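Local coordinates for GTPase activator-like protein (Chaetomium thermophilum, PDB 5HIU) that probably contributes, as the N-terminal alpha-helical part of TSC2, to a larger protein thought to act as a GTPase activator, at residues Thr144-Arg158 / Met213-Asp226. Numbering follows the deposited sequence.
Sequences TLWLNQAYRAARDAR and MLLKICMLTSVEDD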
loop_
_atom_site.group_PDB
_atom_site.type_symbol
_atom_site.label_atom_id
_atom_site.label_comp_id
_atom_site.label_asym_id
_atom_site.label_seq_id
_atom_site.Cartn_x
_atom_site.Cartn_y
_atom_site.Cartn_z
ATOM N N THR A 144 13.276 -2.465 6.500
ATOM C CA THR A 144 12.155 -2.920 7.289
ATOM C C THR A 144 12.296 -2.448 8.718
ATOM O O THR A 144 11.326 -2.063 9.352
ATOM C CB THR A 144 12.056 -4.445 7.238
ATOM O OG1 THR A 144 11.810 -4.840 5.877
ATOM C CG2 THR A 144 10.940 -4.958 8.167
ATOM N N LEU A 145 13.509 -2.476 9.228
ATOM C CA LEU A 145 13.759 -2.020 10.584
ATOM C C LEU A 145 13.403 -0.535 10.682
ATOM O O LEU A 145 12.578 -0.110 11.486
ATOM C CB LEU A 145 15.220 -2.263 10.918
ATOM C CG LEU A 145 15.732 -1.890 12.304
ATOM C CD1 LEU A 145 14.700 -2.167 13.390
ATOM C CD2 LEU A 145 17.039 -2.648 12.545
ATOM N N TRP A 146 14.005 0.240 9.801
ATOM C CA TRP A 146 13.784 1.668 9.753
ATOM C C TRP A 146 12.318 2.085 9.562
ATOM O O TRP A 146 11.919 3.150 10.024
ATOM C CB TRP A 146 14.639 2.236 8.620
ATOM C CG TRP A 146 16.064 2.391 8.979
ATOM C CD1 TRP A 146 16.691 1.950 10.109
ATOM C CD2 TRP A 146 17.050 3.047 8.203
ATOM N NE1 TRP A 146 18.012 2.303 10.073
ATOM C CE2 TRP A 146 18.253 2.982 8.915
ATOM C CE3 TRP A 146 17.027 3.694 6.974
ATOM C CZ2 TRP A 146 19.421 3.520 8.436
ATOM C CZ3 TRP A 146 18.188 4.226 6.496
ATOM C CH2 TRP A 146 19.374 4.149 7.232
ATOM N N LEU A 147 11.532 1.269 8.866
ATOM C CA LEU A 147 10.122 1.560 8.683
ATOM C C LEU A 147 9.433 1.583 10.021
ATOM O O LEU A 147 8.637 2.477 10.308
ATOM C CB LEU A 147 9.435 0.487 7.838
ATOM C CG LEU A 147 9.168 0.794 6.380
ATOM C CD1 LEU A 147 8.496 -0.429 5.771
ATOM C CD2 LEU A 147 8.291 2.015 6.230
ATOM N N ASN A 148 9.714 0.553 10.819
ATOM C CA ASN A 148 9.128 0.440 12.136
ATOM C C ASN A 148 9.520 1.691 12.916
ATOM O O ASN A 148 8.662 2.436 13.368
ATOM C CB ASN A 148 9.624 -0.832 12.809
ATOM C CG ASN A 148 8.899 -1.151 14.113
ATOM O OD1 ASN A 148 7.692 -0.985 14.247
ATOM N ND2 ASN A 148 9.643 -1.645 15.069
ATOM N N GLN A 149 10.818 1.949 13.013
ATOM C CA GLN A 149 11.302 3.130 13.697
ATOM C C GLN A 149 10.585 4.344 13.166
ATOM O O GLN A 149 10.001 5.109 13.946
ATOM C CB GLN A 149 12.795 3.330 13.471
ATOM C CG GLN A 149 13.712 2.507 14.363
ATOM C CD GLN A 149 15.180 2.905 14.209
ATOM O OE1 GLN A 149 15.515 4.045 13.807
ATOM N NE2 GLN A 149 16.072 1.965 14.522
ATOM N N ALA A 150 10.612 4.522 11.843
ATOM C CA ALA A 150 10.204 5.806 11.266
ATOM C C ALA A 150 8.728 6.046 11.491
ATOM O O ALA A 150 8.307 7.129 11.906
ATOM C CB ALA A 150 10.530 5.890 9.791
ATOM N N TYR A 151 7.939 5.022 11.241
ATOM C CA TYR A 151 6.530 5.135 11.500
ATOM C C TYR A 151 6.260 5.445 12.987
ATOM O O TYR A 151 5.604 6.440 13.292
ATOM C CB TYR A 151 5.781 3.885 11.067
ATOM C CG TYR A 151 4.355 4.024 11.459
ATOM C CD1 TYR A 151 3.557 4.972 10.843
ATOM C CD2 TYR A 151 3.819 3.272 12.494
ATOM C CE1 TYR A 151 2.245 5.134 11.198
ATOM C CE2 TYR A 151 2.498 3.427 12.866
ATOM C CZ TYR A 151 1.716 4.358 12.211
ATOM O OH TYR A 151 0.411 4.539 12.586
ATOM N N ARG A 152 6.787 4.615 13.889
ATOM C CA ARG A 152 6.649 4.839 15.346
ATOM C C ARG A 152 6.875 6.305 15.720
ATOM O O ARG A 152 6.076 6.894 16.449
ATOM C CB ARG A 152 7.618 3.952 16.134
ATOM C CG ARG A 152 7.285 3.827 17.616
ATOM C CD ARG A 152 7.811 2.530 18.222
ATOM N NE ARG A 152 7.250 1.351 17.546
ATOM C CZ ARG A 152 6.365 0.491 18.062
ATOM N NH1 ARG A 152 5.912 0.623 19.305
ATOM N NH2 ARG A 152 5.939 -0.535 17.322
ATOM N N ALA A 153 7.943 6.895 15.185
ATOM C CA ALA A 153 8.286 8.281 15.492
ATOM C C ALA A 153 7.346 9.292 14.847
ATOM O O ALA A 153 7.212 10.413 15.328
ATOM C CB ALA A 153 9.722 8.578 15.092
ATOM N N ALA A 154 6.698 8.929 13.752
ATOM C CA ALA A 154 5.742 9.859 13.161
ATOM C C ALA A 154 4.463 9.834 13.951
ATOM O O ALA A 154 3.871 10.874 14.190
ATOM C CB ALA A 154 5.475 9.530 11.706
ATOM N N ARG A 155 4.053 8.648 14.379
ATOM C CA ARG A 155 2.776 8.504 15.050
ATOM C C ARG A 155 2.805 9.261 16.358
ATOM O O ARG A 155 1.821 9.907 16.744
ATOM C CB ARG A 155 2.423 7.032 15.289
ATOM C CG ARG A 155 2.752 6.487 16.666
ATOM C CD ARG A 155 2.190 5.093 16.784
ATOM N NE ARG A 155 2.723 4.364 17.927
ATOM C CZ ARG A 155 2.603 3.047 18.098
ATOM N NH1 ARG A 155 1.979 2.291 17.192
ATOM N NH2 ARG A 155 3.119 2.481 19.182
ATOM N N ASP A 156 3.939 9.168 17.035
ATOM C CA ASP A 156 4.098 9.829 18.309
ATOM C C ASP A 156 4.011 11.342 18.103
ATOM O O ASP A 156 3.165 11.994 18.722
ATOM C CB ASP A 156 5.406 9.392 18.978
ATOM C CG ASP A 156 5.409 7.899 19.363
ATOM O OD1 ASP A 156 4.389 7.200 19.165
ATOM O OD2 ASP A 156 6.446 7.418 19.862
ATOM N N ALA A 157 4.824 11.894 17.203
ATOM C CA ALA A 157 4.764 13.329 16.874
ATOM C C ALA A 157 3.340 13.797 16.639
ATOM O O ALA A 157 2.925 14.841 17.147
ATOM C CB ALA A 157 5.598 13.632 15.642
ATOM N N ARG A 158 2.599 13.004 15.872
ATOM C CA ARG A 158 1.210 13.287 15.536
ATOM C C ARG A 158 0.258 13.161 16.739
ATOM O O ARG A 158 -0.774 13.829 16.777
ATOM C CB ARG A 158 0.747 12.328 14.443
ATOM C CG ARG A 158 1.473 12.435 13.109
ATOM C CD ARG A 158 1.419 11.108 12.343
ATOM N NE ARG A 158 2.110 11.195 11.057
ATOM C CZ ARG A 158 2.171 10.231 10.133
ATOM N NH1 ARG A 158 1.577 9.058 10.312
ATOM N NH2 ARG A 158 2.842 10.447 9.008
ATOM N N MET A 213 4.716 -5.040 7.731
ATOM C CA MET A 213 4.975 -3.707 8.239
ATOM C C MET A 213 4.116 -2.652 7.513
ATOM O O MET A 213 3.547 -1.758 8.154
ATOM C CB MET A 213 6.467 -3.411 8.068
ATOM C CG MET A 213 7.000 -2.180 8.765
ATOM S SD MET A 213 6.841 -2.297 10.544
ATOM C CE MET A 213 5.458 -1.193 10.864
ATOM N N LEU A 214 4.000 -2.774 6.186
ATOM C CA LEU A 214 3.223 -1.815 5.405
ATOM C C LEU A 214 1.737 -1.899 5.700
ATOM O O LEU A 214 1.027 -0.888 5.665
ATOM C CB LEU A 214 3.379 -2.068 3.930
ATOM C CG LEU A 214 4.789 -2.023 3.410
ATOM C CD1 LEU A 214 4.802 -2.879 2.170
ATOM C CD2 LEU A 214 5.235 -0.594 3.149
ATOM N N LEU A 215 1.263 -3.108 5.961
ATOM C CA LEU A 215 -0.150 -3.285 6.171
ATOM C C LEU A 215 -0.540 -2.758 7.533
ATOM O O LEU A 215 -1.599 -2.155 7.678
ATOM C CB LEU A 215 -0.535 -4.742 6.017
ATOM C CG LEU A 215 -0.266 -5.299 4.631
ATOM C CD1 LEU A 215 -0.777 -6.723 4.582
ATOM C CD2 LEU A 215 -0.875 -4.466 3.505
ATOM N N LYS A 216 0.314 -2.985 8.523
ATOM C CA LYS A 216 0.140 -2.384 9.852
ATOM C C LYS A 216 -0.119 -0.885 9.647
ATOM O O LYS A 216 -1.184 -0.348 9.976
ATOM C CB LYS A 216 1.413 -2.604 10.677
ATOM C CG LYS A 216 1.253 -2.611 12.187
ATOM C CD LYS A 216 2.555 -3.052 12.863
ATOM C CE LYS A 216 2.287 -4.084 13.950
ATOM N NZ LYS A 216 3.482 -4.381 14.790
ATOM N N ILE A 217 0.851 -0.229 9.034
ATOM C CA ILE A 217 0.761 1.196 8.792
ATOM C C ILE A 217 -0.511 1.554 8.029
ATOM O O ILE A 217 -1.153 2.554 8.323
ATOM C CB ILE A 217 2.008 1.688 8.062
ATOM C CG1 ILE A 217 3.217 1.547 8.998
ATOM C CG2 ILE A 217 1.854 3.128 7.616
ATOM C CD1 ILE A 217 4.540 1.584 8.267
ATOM N N CYS A 218 -0.893 0.724 7.071
ATOM C CA CYS A 218 -2.132 0.927 6.345
ATOM C C CYS A 218 -3.345 0.977 7.263
ATOM O O CYS A 218 -4.176 1.873 7.169
ATOM C CB CYS A 218 -2.326 -0.174 5.317
ATOM S SG CYS A 218 -1.408 0.107 3.785
ATOM N N MET A 219 -3.443 0.032 8.182
ATOM C CA MET A 219 -4.628 -0.057 9.007
ATOM C C MET A 219 -4.600 0.857 10.204
ATOM O O MET A 219 -5.556 0.888 10.961
ATOM C CB MET A 219 -4.856 -1.505 9.434
ATOM C CG MET A 219 -5.120 -2.426 8.252
ATOM S SD MET A 219 -6.374 -1.782 7.109
ATOM C CE MET A 219 -7.779 -1.898 8.217
ATOM N N LEU A 220 -3.526 1.597 10.421
ATOM C CA LEU A 220 -3.542 2.543 11.527
ATOM C C LEU A 220 -2.616 3.645 11.203
ATOM O O LEU A 220 -1.447 3.562 11.472
ATOM C CB LEU A 220 -3.193 1.875 12.865
ATOM C CG LEU A 220 -1.926 1.028 13.022
ATOM C CD1 LEU A 220 -0.757 1.833 13.564
ATOM C CD2 LEU A 220 -2.193 -0.118 13.975
ATOM N N THR A 221 -3.122 4.660 10.539
ATOM C CA THR A 221 -2.321 5.836 10.277
ATOM C C THR A 221 -3.273 6.971 10.057
ATOM O O THR A 221 -4.289 6.826 9.376
ATOM C CB THR A 221 -1.386 5.657 9.070
ATOM O OG1 THR A 221 -0.636 6.854 8.854
ATOM C CG2 THR A 221 -2.164 5.336 7.814
ATOM N N SER A 222 -2.947 8.107 10.652
ATOM C CA SER A 222 -3.835 9.250 10.633
ATOM C C SER A 222 -3.656 10.027 9.339
ATOM O O SER A 222 -4.450 10.918 9.053
ATOM C CB SER A 222 -3.587 10.121 11.874
ATOM O OG SER A 222 -2.209 10.260 12.187
ATOM N N VAL A 223 -2.635 9.663 8.549
ATOM C CA VAL A 223 -2.216 10.450 7.383
ATOM C C VAL A 223 -2.321 9.678 6.061
ATOM O O VAL A 223 -1.614 8.708 5.807
ATOM C CB VAL A 223 -0.778 10.980 7.547
ATOM C CG1 VAL A 223 -0.496 12.048 6.498
ATOM C CG2 VAL A 223 -0.575 11.548 8.947
ATOM N N GLU A 224 -3.219 10.158 5.223
ATOM C CA GLU A 224 -3.517 9.596 3.931
ATOM C C GLU A 224 -2.265 9.372 3.079
ATOM O O GLU A 224 -2.167 8.379 2.347
ATOM C CB GLU A 224 -4.500 10.541 3.242
ATOM C CG GLU A 224 -4.778 10.271 1.786
ATOM C CD GLU A 224 -6.113 10.831 1.340
ATOM O OE1 GLU A 224 -6.909 11.261 2.201
ATOM O OE2 GLU A 224 -6.381 10.836 0.123
ATOM N N ASP A 225 -1.301 10.278 3.173
ATOM C CA ASP A 225 -0.065 10.165 2.382
ATOM C C ASP A 225 0.703 8.888 2.680
ATOM O O ASP A 225 1.243 8.292 1.758
ATOM C CB ASP A 225 0.852 11.384 2.570
ATOM C CG ASP A 225 0.468 12.556 1.677
ATOM O OD1 ASP A 225 -0.241 12.373 0.649
ATOM O OD2 ASP A 225 0.868 13.689 2.020
ATOM N N ASP A 226 0.740 8.479 3.955
ATOM C CA ASP A 226 1.237 7.164 4.336
ATOM C C ASP A 226 0.502 6.052 3.582
ATOM O O ASP A 226 1.113 5.075 3.168
ATOM C CB ASP A 226 1.069 6.926 5.840
ATOM C CG ASP A 226 1.873 7.900 6.708
ATOM O OD1 ASP A 226 2.816 8.535 6.194
ATOM O OD2 ASP A 226 1.558 8.010 7.923
#
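In the all-helical N-terminal solenoid of this TSC2 homologue, helix 139-163 runs beside helix 204-219 and the turn leading into helix 224-240; Tyr151 bonds to the turn and Arg158 to the first turn of helix 224-240. The 144-158 and 213-219 axes approach to 10.6 Å at 16°, nearly parallel. At the start of the contact, Leu147 CB lies 3.7 Å from Met213 CG, and the bent methionine chain carries its sulfur past Asn148 CB. One turn on, Tyr151 lays one ring face over Ile217, whose CG1 sits 3.9 Å from the ring centroid in a CH-pi contact displaced toward the rim. With CG anti to the backbone N (chi1 176°), the tyrosine reaches across to the turn, where its OH donates to Leu220 O, modelled at 2.4 Å, a length too short to be trusted in detail. Arg158, extended from CG to NE, forms an end-on salt bridge with Asp226, NH1 (2.6 Å) and NH2 (3.0 Å) both donating to OD2, which lies close to the guanidinium plane. The same OD2 takes a third bond on its anti lone pair from Thr221 OG1 at 2.6 Å, tying the turn to the first residues of helix 224-240. Ala154 CB and Val223 CG2 lie over opposite faces of the guanidinium, which should restrict its rotation, while its NE pairs with Asp181. Helix 179-198 packs against both partners, Phe188 touching Leu147 and Leu184 touching Asp226, and Cys230 of helix 224-240 backs Ile217.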